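Local atomic coordinates of 3-phytase (Klebsiella pneumoniae, PDB entry 2WNH), a protein that probably hydrolyses phytate (inositol hexakisphosphate), removing phosphate first from the 3-position of the inositol ring. Residues R94-Q99 against V288-N293; V265-M270 against A295-L300; S320-R325 against Y339-G344. The protein carries 3 engineered substitutions. One frame throughout, in Å; residues are numbered along the deposited sequence.

Contact 1 (R94-Q99 against V288-N293); sequences RASPLQ and VAHDTN
S96 and H290 meet just beyond the point where two parallel strands, 91-95 and 284-289, run out at their C-terminal ends. The strands are joined by backbone bonds from V288 N to R94 O and from S96 N to V288 O, the second short (2.8 Å) and almost straight at 175°. Between them A95 CB lies 4.3 Å from V288 CB, on the face covered by helix 99-112. The S96 side chain can be traced outward. Its CB rests 3.5 Å from V288 O and equally close to H290 NE2. A chi1 of 163° swings OG away from its own backbone N and toward the imidazole, where it hydrogen-bonds to H290 NE2 (2.9 Å) near the plane of the ring, at its edge. The same OG also bonds to Q132 NE2. Beside it, L98 crosses the histidine at about a right angle, its CD2 lying 3.7 Å from H290 CE1. H290 is also the N-cap of helix 291-301, and its backbone N donates to N293 OD1 on a lone pair, in the carbonyl plane. H290 and D291 match the His-Asp motif of histidine acid phosphatases, which in relatives lines the catalytic centre next to the Arg-His-Gly motif, probably begun here by R24 and H25. The chemistry implies a ring whose rotation is probably restrained by S96, itself held by Q132, with L98 packed against it.

Contact 2 (V265-M270 against A295-L300); sequences VLLNAM and AMVRTL
With CG1 of V297 (chi1 174°) and CG of both L266 and L267 standing anti to the backbone N, the three side chains are directed to one another. This extends the leucine branches from helix 256-274 toward helix 291-301. The result is a helix-helix crossing on one face of the alpha/beta domain of a histidine acid phosphatase; the axes of segments 265-270 and 295-300 approach to 9.4 Å, with a signed crossing angle of -71°. At so steep an angle the shared surface is small, and V297 carries most of its own side of it. Its two methyls divide the work. CG2 lies 3.7 Å from L266 CD2, the two side chains crossing at about a right angle, whereas CG1 faces L267 CD1 at 3.9 Å. M270, one turn further along from L266, brings its sulfur to the same valine, SD being 4.2 Å from V297 CG1. All five touching residues, L300 among them, are buried, and what passes between the two segments is apolar van der Waals packing. Strand 14-24 of the central sheet packs against the crossing: L22 touches L266, M270 and V297, and V20 touches M270, so that the junction of the helices is seated on the strand. Polar links lie away from the interface, for example the salt bridge of R298 with D254. At the L300 end of the contact the L267 and L300 side chains slide past each other in opposite directions, with L267 CD2 3.7 Å from L300 CB.

Contact 3 (S320-R325 against Y339-G344); sequences SLVLER and YFQAQG
V322 and Y339 face each other as a hydrogen-bonded pair in an antiparallel beta hairpin, strands 320-328 and 334-342, which belongs to the large mixed sheet of the fold. V322 N donates to Y339 O at 2.8 Å and Y339 N donates back to V322 O. The tight part lies on the face bearing S320, V322, Y339 and Q341. Y339 holds its CG between its backbone N and carbonyl carbon (chi1 59°), which folds the ring alongside V322, and V322 CB sits over one ring face in a CH-pi contact, 3.8 Å from the centroid. At the ring's edge the phenol OH donates to E324 OE2 over 2.7 Å. It reaches that oxygen from above the carboxylate plane, and carboxylate and ring stand nearly perpendicular, 79° apart. Y75 also bonds to OE2 and R337 makes a salt bridge to OE1, so the buried carboxylate is well satisfied. The reverse face is looser across the strands: L321 and F340 form a non-hydrogen-bonded pair whose nearest side-chain atoms, L321 CD1 and F340 CB, are 4.4 Å apart. Each looks elsewhere for company, L321 to V297 and M301 of helix 291-301 and F340 to a ring stack with W305. Where the paired region ends, the principal partner of S320 OG is E21, and Q341 NE2 donates to S320 OG at 3.1 Å, the hydroxyl oxygen lying 20° out of the amide plane of Q341.

How the contacts relate
Helix 291-301 ties the three together. Its start belongs to contact 1 and its next turns to contact 2, whose centres are 13 Å apart; N293 CB touches L266 CD2 at 3.7 Å. Contact 2 packs against the hairpin of contact 3, with V297 CG1 3.7 Å from L321 CD2 and M270 O 3.8 Å from L323 CD1. Contacts 1 and 3 do not touch, their nearest atoms being about 7 Å apart, yet both reach the same sheet. All three lie away from H358, which binds magnesium in a structure of this protein but none here. Contact 1, with the His-Asp motif, probably borders the active site; contacts 2 and 3 belong to the domain core.

Contact 1 (R94-Q99 against V288-N293)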
loop_
_atom_site.group_PDB
_atom_site.type_symbol
_atom_site.label_atom_id
_atom_site.label_comp_id
_atom_site.label_asym_id
_atom_site.label_seq_id
_atom_site.Cartn_x
_atom_site.Cartn_y
_atom_site.Cartn_z
ATOM N N ARG B 94 11.003 -20.400 17.894
ATOM C CA ARG B 94 12.204 -21.046 18.415
ATOM C C ARG B 94 12.897 -21.825 17.279
ATOM O O ARG B 94 12.334 -22.763 16.720
ATOM C CB ARG B 94 11.832 -21.978 19.581
ATOM C CG ARG B 94 13.055 -22.703 20.165
ATOM C CD ARG B 94 12.785 -23.190 21.573
ATOM N NE ARG B 94 13.808 -24.136 22.035
ATOM C CZ ARG B 94 13.864 -24.565 23.285
ATOM N NH1 ARG B 94 12.993 -24.078 24.178
ATOM N NH2 ARG B 94 14.780 -25.463 23.650
ATOM N N ALA B 95 14.092 -21.371 16.921
ATOM C CA ALA B 95 14.884 -21.958 15.844
ATOM C C ALA B 95 16.068 -22.729 16.394
ATOM O O ALA B 95 16.718 -22.297 17.352
ATOM C CB ALA B 95 15.380 -20.877 14.894
ATOM N N SER B 96 16.384 -23.846 15.737
ATOM C CA SER B 96 17.670 -24.516 15.931
ATOM C C SER B 96 18.811 -23.482 15.713
ATOM O O SER B 96 18.682 -22.587 14.851
ATOM C CB SER B 96 17.767 -25.685 14.947
ATOM O OG SER B 96 19.106 -26.104 14.834
ATOM N N PRO B 97 19.905 -23.553 16.520
ATOM C CA PRO B 97 20.885 -22.458 16.474
ATOM C C PRO B 97 21.753 -22.355 15.220
ATOM O O PRO B 97 22.505 -21.372 15.101
ATOM C CB PRO B 97 21.749 -22.690 17.742
ATOM C CG PRO B 97 21.631 -24.137 18.024
ATOM C CD PRO B 97 20.232 -24.553 17.561
ATOM N N LEU B 98 21.636 -23.295 14.285
ATOM C CA LEU B 98 22.408 -23.220 13.032
ATOM C C LEU B 98 21.947 -21.987 12.246
ATOM O O LEU B 98 20.787 -21.552 12.371
ATOM C CB LEU B 98 22.240 -24.486 12.172
ATOM C CG LEU B 98 23.068 -25.714 12.573
ATOM C CD1 LEU B 98 22.449 -26.374 13.781
ATOM C CD2 LEU B 98 23.150 -26.709 11.439
ATOM N N GLN B 99 22.865 -21.405 11.479
ATOM C CA GLN B 99 22.535 -20.261 10.623
ATOM C C GLN B 99 21.298 -20.563 9.746
ATOM O O GLN B 99 20.404 -19.717 9.634
ATOM C CB GLN B 99 23.734 -19.900 9.726
ATOM C CG GLN B 99 23.617 -18.532 9.018
ATOM C CD GLN B 99 22.816 -18.588 7.709
ATOM O OE1 GLN B 99 22.470 -19.660 7.207
ATOM N NE2 GLN B 99 22.500 -17.420 7.169
ATOM N N VAL B 288 11.698 -24.219 14.173
ATOM C CA VAL B 288 12.375 -24.333 12.895
ATOM C C VAL B 288 13.638 -25.176 13.097
ATOM O O VAL B 288 14.540 -24.797 13.859
ATOM C CB VAL B 288 12.671 -22.934 12.288
ATOM C CG1 VAL B 288 13.285 -23.074 10.893
ATOM C CG2 VAL B 288 11.348 -22.095 12.188
ATOM N N ALA B 289 13.680 -26.301 12.393
ATOM C CA ALA B 289 14.766 -27.270 12.556
ATOM C C ALA B 289 15.066 -27.995 11.240
ATOM O O ALA B 289 15.088 -27.383 10.168
ATOM C CB ALA B 289 14.449 -28.252 13.700
ATOM N N HIS B 290 15.279 -29.300 11.320
ATOM C CA HIS B 290 15.900 -30.046 10.220
ATOM C C HIS B 290 14.982 -31.169 9.766
ATOM O O HIS B 290 14.054 -31.565 10.482
ATOM C CB HIS B 290 17.303 -30.538 10.652
ATOM C CG HIS B 290 18.123 -29.469 11.315
ATOM N ND1 HIS B 290 19.028 -28.681 10.629
ATOM C CD2 HIS B 290 18.119 -29.009 12.592
ATOM C CE1 HIS B 290 19.565 -27.803 11.461
ATOM N NE2 HIS B 290 19.032 -27.983 12.659
ATOM N N ASP B 291 15.222 -31.670 8.557
ATOM C CA ASP B 291 14.418 -32.758 8.030
ATOM C C ASP B 291 14.522 -33.983 8.935
ATOM O O ASP B 291 13.552 -34.701 9.099
ATOM C CB ASP B 291 14.782 -33.096 6.572
ATOM C CG ASP B 291 16.294 -33.240 6.325
ATOM O OD1 ASP B 291 17.124 -33.271 7.266
ATOM O OD2 ASP B 291 16.649 -33.339 5.139
ATOM N N THR B 292 15.696 -34.190 9.530
ATOM C CA THR B 292 15.906 -35.256 10.520
ATOM C C THR B 292 14.839 -35.235 11.637
ATOM O O THR B 292 14.232 -36.259 11.989
ATOM C CB THR B 292 17.310 -35.092 11.129
ATOM O OG1 THR B 292 18.277 -35.229 10.077
ATOM C CG2 THR B 292 17.586 -36.179 12.181
ATOM N N ASN B 293 14.619 -34.045 12.192
ATOM C CA ASN B 293 13.654 -33.863 13.267
ATOM C C ASN B 293 12.224 -34.144 12.807
ATOM O O ASN B 293 11.462 -34.840 13.494
ATOM C CB ASN B 293 13.764 -32.443 13.835
ATOM C CG ASN B 293 15.168 -32.099 14.282
ATOM O OD1 ASN B 293 15.879 -31.363 13.603
ATOM N ND2 ASN B 293 15.593 -32.669 15.401
#

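Contact 2 (V265-M270 against A295-L300)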
loop_
_atom_site.group_PDB
_atom_site.type_symbol
_atom_site.label_atom_id
_atom_site.label_comp_id
_atom_site.label_asym_id
_atom_site.label_seq_id
_atom_site.Cartn_x
_atom_site.Cartn_y
_atom_site.Cartn_z
ATOM N N VAL B 265 11.371 -36.216 22.601
ATOM C CA VAL B 265 11.390 -34.938 23.325
ATOM C C VAL B 265 10.649 -33.845 22.529
ATOM O O VAL B 265 9.928 -33.021 23.102
ATOM C CB VAL B 265 12.840 -34.541 23.690
ATOM C CG1 VAL B 265 13.680 -34.277 22.434
ATOM C CG2 VAL B 265 12.884 -33.381 24.672
ATOM N N LEU B 266 10.792 -33.895 21.205
ATOM C CA LEU B 266 10.205 -32.877 20.332
ATOM C C LEU B 266 8.731 -33.145 20.108
ATOM O O LEU B 266 7.900 -32.231 20.186
ATOM C CB LEU B 266 10.963 -32.838 18.987
ATOM C CG LEU B 266 10.484 -31.846 17.913
ATOM C CD1 LEU B 266 10.357 -30.395 18.453
ATOM C CD2 LEU B 266 11.441 -31.898 16.704
ATOM N N LEU B 267 8.364 -34.386 19.826
ATOM C CA LEU B 267 6.940 -34.641 19.669
ATOM C C LEU B 267 6.224 -34.321 20.979
ATOM O O LEU B 267 5.153 -33.704 20.971
ATOM C CB LEU B 267 6.646 -36.073 19.215
ATOM C CG LEU B 267 5.143 -36.428 19.129
ATOM C CD1 LEU B 267 4.368 -35.527 18.158
ATOM C CD2 LEU B 267 4.954 -37.873 18.689
ATOM N N ASN B 268 6.806 -34.737 22.101
ATOM C CA ASN B 268 6.199 -34.419 23.392
ATOM C C ASN B 268 5.951 -32.912 23.604
ATOM O O ASN B 268 4.862 -32.508 24.093
ATOM C CB ASN B 268 7.041 -34.978 24.531
ATOM C CG ASN B 268 6.347 -34.844 25.861
ATOM O OD1 ASN B 268 5.232 -35.353 26.054
ATOM N ND2 ASN B 268 6.983 -34.139 26.776
ATOM N N ALA B 269 6.964 -32.109 23.262
ATOM C CA ALA B 269 6.908 -30.643 23.360
ATOM C C ALA B 269 5.810 -30.077 22.463
ATOM O O ALA B 269 5.081 -29.134 22.852
ATOM C CB ALA B 269 8.249 -30.020 23.020
ATOM N N MET B 270 5.686 -30.652 21.269
ATOM C CA MET B 270 4.677 -30.218 20.291
ATOM C C MET B 270 3.258 -30.549 20.728
ATOM O O MET B 270 2.364 -29.708 20.608
ATOM C CB MET B 270 4.976 -30.816 18.896
ATOM C CG MET B 270 6.183 -30.192 18.202
ATOM S SD MET B 270 6.615 -31.121 16.718
ATOM C CE MET B 270 5.232 -30.774 15.633
ATOM N N ALA B 295 11.282 -36.010 10.224
ATOM C CA ALA B 295 11.173 -37.455 9.977
ATOM C C ALA B 295 10.964 -38.247 11.269
ATOM O O ALA B 295 10.105 -39.142 11.322
ATOM C CB ALA B 295 12.397 -37.963 9.219
ATOM N N MET B 296 11.729 -37.934 12.301
ATOM C CA MET B 296 11.560 -38.676 13.559
ATOM C C MET B 296 10.186 -38.446 14.171
ATOM O O MET B 296 9.509 -39.387 14.600
ATOM C CB MET B 296 12.680 -38.346 14.522
ATOM C CG MET B 296 14.003 -38.940 14.066
ATOM S SD MET B 296 15.366 -38.546 15.166
ATOM C CE MET B 296 15.380 -36.767 15.197
ATOM N N VAL B 297 9.758 -37.184 14.195
ATOM C CA VAL B 297 8.428 -36.858 14.693
ATOM C C VAL B 297 7.297 -37.568 13.932
ATOM O O VAL B 297 6.404 -38.162 14.561
ATOM C CB VAL B 297 8.217 -35.335 14.744
ATOM C CG1 VAL B 297 6.769 -35.027 15.133
ATOM C CG2 VAL B 297 9.190 -34.730 15.751
ATOM N N ARG B 298 7.302 -37.525 12.597
ATOM C CA ARG B 298 6.239 -38.176 11.839
ATOM C C ARG B 298 6.283 -39.691 12.028
ATOM O O ARG B 298 5.252 -40.338 12.015
ATOM C CB ARG B 298 6.226 -37.785 10.344
ATOM C CG ARG B 298 7.497 -38.092 9.559
ATOM C CD ARG B 298 7.459 -39.437 8.805
ATOM N NE ARG B 298 8.748 -39.658 8.137
ATOM C CZ ARG B 298 9.078 -39.108 6.965
ATOM N NH1 ARG B 298 8.208 -38.319 6.349
ATOM N NH2 ARG B 298 10.279 -39.334 6.409
ATOM N N THR B 299 7.481 -40.253 12.191
ATOM C CA THR B 299 7.563 -41.693 12.509
ATOM C C THR B 299 6.859 -42.037 13.822
ATOM O O THR B 299 6.066 -42.988 13.877
ATOM C CB THR B 299 9.022 -42.209 12.420
ATOM O OG1 THR B 299 9.376 -42.246 11.038
ATOM C CG2 THR B 299 9.160 -43.619 13.003
ATOM N N LEU B 300 7.123 -41.252 14.865
ATOM C CA LEU B 300 6.463 -41.457 16.161
ATOM C C LEU B 300 4.957 -41.253 16.066
ATOM O O LEU B 300 4.168 -41.951 16.723
ATOM C CB LEU B 300 7.095 -40.566 17.246
ATOM C CG LEU B 300 8.568 -40.847 17.581
ATOM C CD1 LEU B 300 9.026 -39.850 18.599
ATOM C CD2 LEU B 300 8.733 -42.267 18.083
#

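Contact 3 (S320-R325 against Y339-G344)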
loop_
_atom_site.group_PDB
_atom_site.type_symbol
_atom_site.label_atom_id
_atom_site.label_comp_id
_atom_site.label_asym_id
_atom_site.label_seq_id
_atom_site.Cartn_x
_atom_site.Cartn_y
_atom_site.Cartn_z
ATOM N N SER B 320 6.599 -27.995 6.233
ATOM C CA SER B 320 6.338 -28.064 7.675
ATOM C C SER B 320 5.241 -29.047 8.051
ATOM O O SER B 320 4.379 -29.358 7.240
ATOM C CB SER B 320 6.035 -26.686 8.260
ATOM O OG SER B 320 4.780 -26.216 7.826
ATOM N N LEU B 321 5.340 -29.519 9.298
ATOM C CA LEU B 321 4.346 -30.342 9.962
ATOM C C LEU B 321 3.573 -29.399 10.887
ATOM O O LEU B 321 4.170 -28.642 11.665
ATOM C CB LEU B 321 5.080 -31.418 10.779
ATOM C CG LEU B 321 4.257 -32.503 11.445
ATOM C CD1 LEU B 321 3.393 -33.255 10.428
ATOM C CD2 LEU B 321 5.259 -33.462 12.109
ATOM N N VAL B 322 2.249 -29.440 10.803
ATOM C CA VAL B 322 1.422 -28.528 11.583
ATOM C C VAL B 322 0.407 -29.273 12.434
ATOM O O VAL B 322 -0.289 -30.165 11.930
ATOM C CB VAL B 322 0.678 -27.497 10.686
ATOM C CG1 VAL B 322 -0.193 -26.566 11.565
ATOM C CG2 VAL B 322 1.660 -26.687 9.829
ATOM N N LEU B 323 0.270 -28.838 13.694
ATOM C CA LEU B 323 -0.871 -29.228 14.537
ATOM C C LEU B 323 -1.710 -27.974 14.811
ATOM O O LEU B 323 -1.167 -26.949 15.229
ATOM C CB LEU B 323 -0.381 -29.757 15.880
ATOM C CG LEU B 323 0.717 -30.819 15.870
ATOM C CD1 LEU B 323 1.150 -31.129 17.322
ATOM C CD2 LEU B 323 0.258 -32.064 15.143
ATOM N N GLU B 324 -3.015 -28.081 14.598
ATOM C CA GLU B 324 -3.953 -26.993 14.900
ATOM C C GLU B 324 -5.036 -27.449 15.877
ATOM O O GLU B 324 -5.699 -28.448 15.631
ATOM C CB GLU B 324 -4.649 -26.518 13.610
ATOM C CG GLU B 324 -3.743 -25.709 12.653
ATOM C CD GLU B 324 -4.386 -25.447 11.280
ATOM O OE1 GLU B 324 -5.501 -25.964 10.988
ATOM O OE2 GLU B 324 -3.767 -24.731 10.459
ATOM N N ARG B 325 -5.244 -26.680 16.944
ATOM C CA ARG B 325 -6.402 -26.903 17.826
ATOM C C ARG B 325 -7.555 -26.014 17.396
ATOM O O ARG B 325 -7.411 -24.795 17.336
ATOM C CB ARG B 325 -6.061 -26.609 19.295
ATOM C CG ARG B 325 -7.174 -27.089 20.243
ATOM C CD ARG B 325 -6.811 -26.847 21.681
ATOM N NE ARG B 325 -7.033 -25.472 22.119
ATOM C CZ ARG B 325 -6.075 -24.646 22.536
ATOM N NH1 ARG B 325 -4.795 -25.026 22.533
ATOM N NH2 ARG B 325 -6.395 -23.422 22.943
ATOM N N TYR B 339 -1.327 -31.910 9.753
ATOM C CA TYR B 339 -1.011 -32.036 8.328
ATOM C C TYR B 339 0.436 -31.733 8.013
ATOM O O TYR B 339 1.154 -31.159 8.839
ATOM C CB TYR B 339 -1.949 -31.172 7.460
ATOM C CG TYR B 339 -1.944 -29.697 7.758
ATOM C CD1 TYR B 339 -2.784 -29.171 8.728
ATOM C CD2 TYR B 339 -1.116 -28.826 7.043
ATOM C CE1 TYR B 339 -2.797 -27.815 8.995
ATOM C CE2 TYR B 339 -1.130 -27.441 7.296
ATOM C CZ TYR B 339 -1.967 -26.960 8.286
ATOM O OH TYR B 339 -2.054 -25.609 8.578
ATOM N N PHE B 340 0.860 -32.150 6.823
ATOM C CA PHE B 340 2.170 -31.838 6.323
ATOM C C PHE B 340 1.977 -31.038 5.044
ATOM O O PHE B 340 1.098 -31.356 4.238
ATOM C CB PHE B 340 2.973 -33.107 6.015
ATOM C CG PHE B 340 4.353 -32.819 5.479
ATOM C CD1 PHE B 340 5.339 -32.265 6.299
ATOM C CD2 PHE B 340 4.660 -33.064 4.142
ATOM C CE1 PHE B 340 6.610 -31.959 5.810
ATOM C CE2 PHE B 340 5.950 -32.767 3.649
ATOM C CZ PHE B 340 6.913 -32.217 4.482
ATOM N N GLN B 341 2.764 -29.980 4.890
ATOM C CA GLN B 341 2.647 -29.118 3.715
ATOM C C GLN B 341 4.003 -28.795 3.110
ATOM O O GLN B 341 4.987 -28.657 3.844
ATOM C CB GLN B 341 1.896 -27.818 4.080
ATOM C CG GLN B 341 2.689 -26.890 4.996
ATOM C CD GLN B 341 1.879 -25.678 5.433
ATOM O OE1 GLN B 341 1.097 -25.135 4.658
ATOM N NE2 GLN B 341 2.053 -25.266 6.683
ATOM N N ALA B 342 4.018 -28.635 1.780
ATOM C CA ALA B 342 5.218 -28.242 1.007
ATOM C C ALA B 342 4.845 -27.578 -0.308
ATOM O O ALA B 342 3.721 -27.685 -0.764
ATOM C CB ALA B 342 6.073 -29.481 0.691
ATOM N N GLN B 343 5.812 -26.932 -0.935
ATOM C CA GLN B 343 5.629 -26.535 -2.324
ATOM C C GLN B 343 6.225 -27.587 -3.239
ATOM O O GLN B 343 7.215 -28.235 -2.885
ATOM C CB GLN B 343 6.311 -25.203 -2.590
ATOM C CG GLN B 343 5.584 -24.031 -1.947
ATOM C CD GLN B 343 5.961 -22.713 -2.614
ATOM O OE1 GLN B 343 5.233 -22.190 -3.494
ATOM N NE2 GLN B 343 7.089 -22.170 -2.214
ATOM N N GLY B 344 5.654 -27.699 -4.427
ATOM C CA GLY B 344 6.208 -28.565 -5.500
ATOM C C GLY B 344 7.555 -28.093 -6.049
ATOM O O GLY B 344 7.983 -26.956 -5.823
#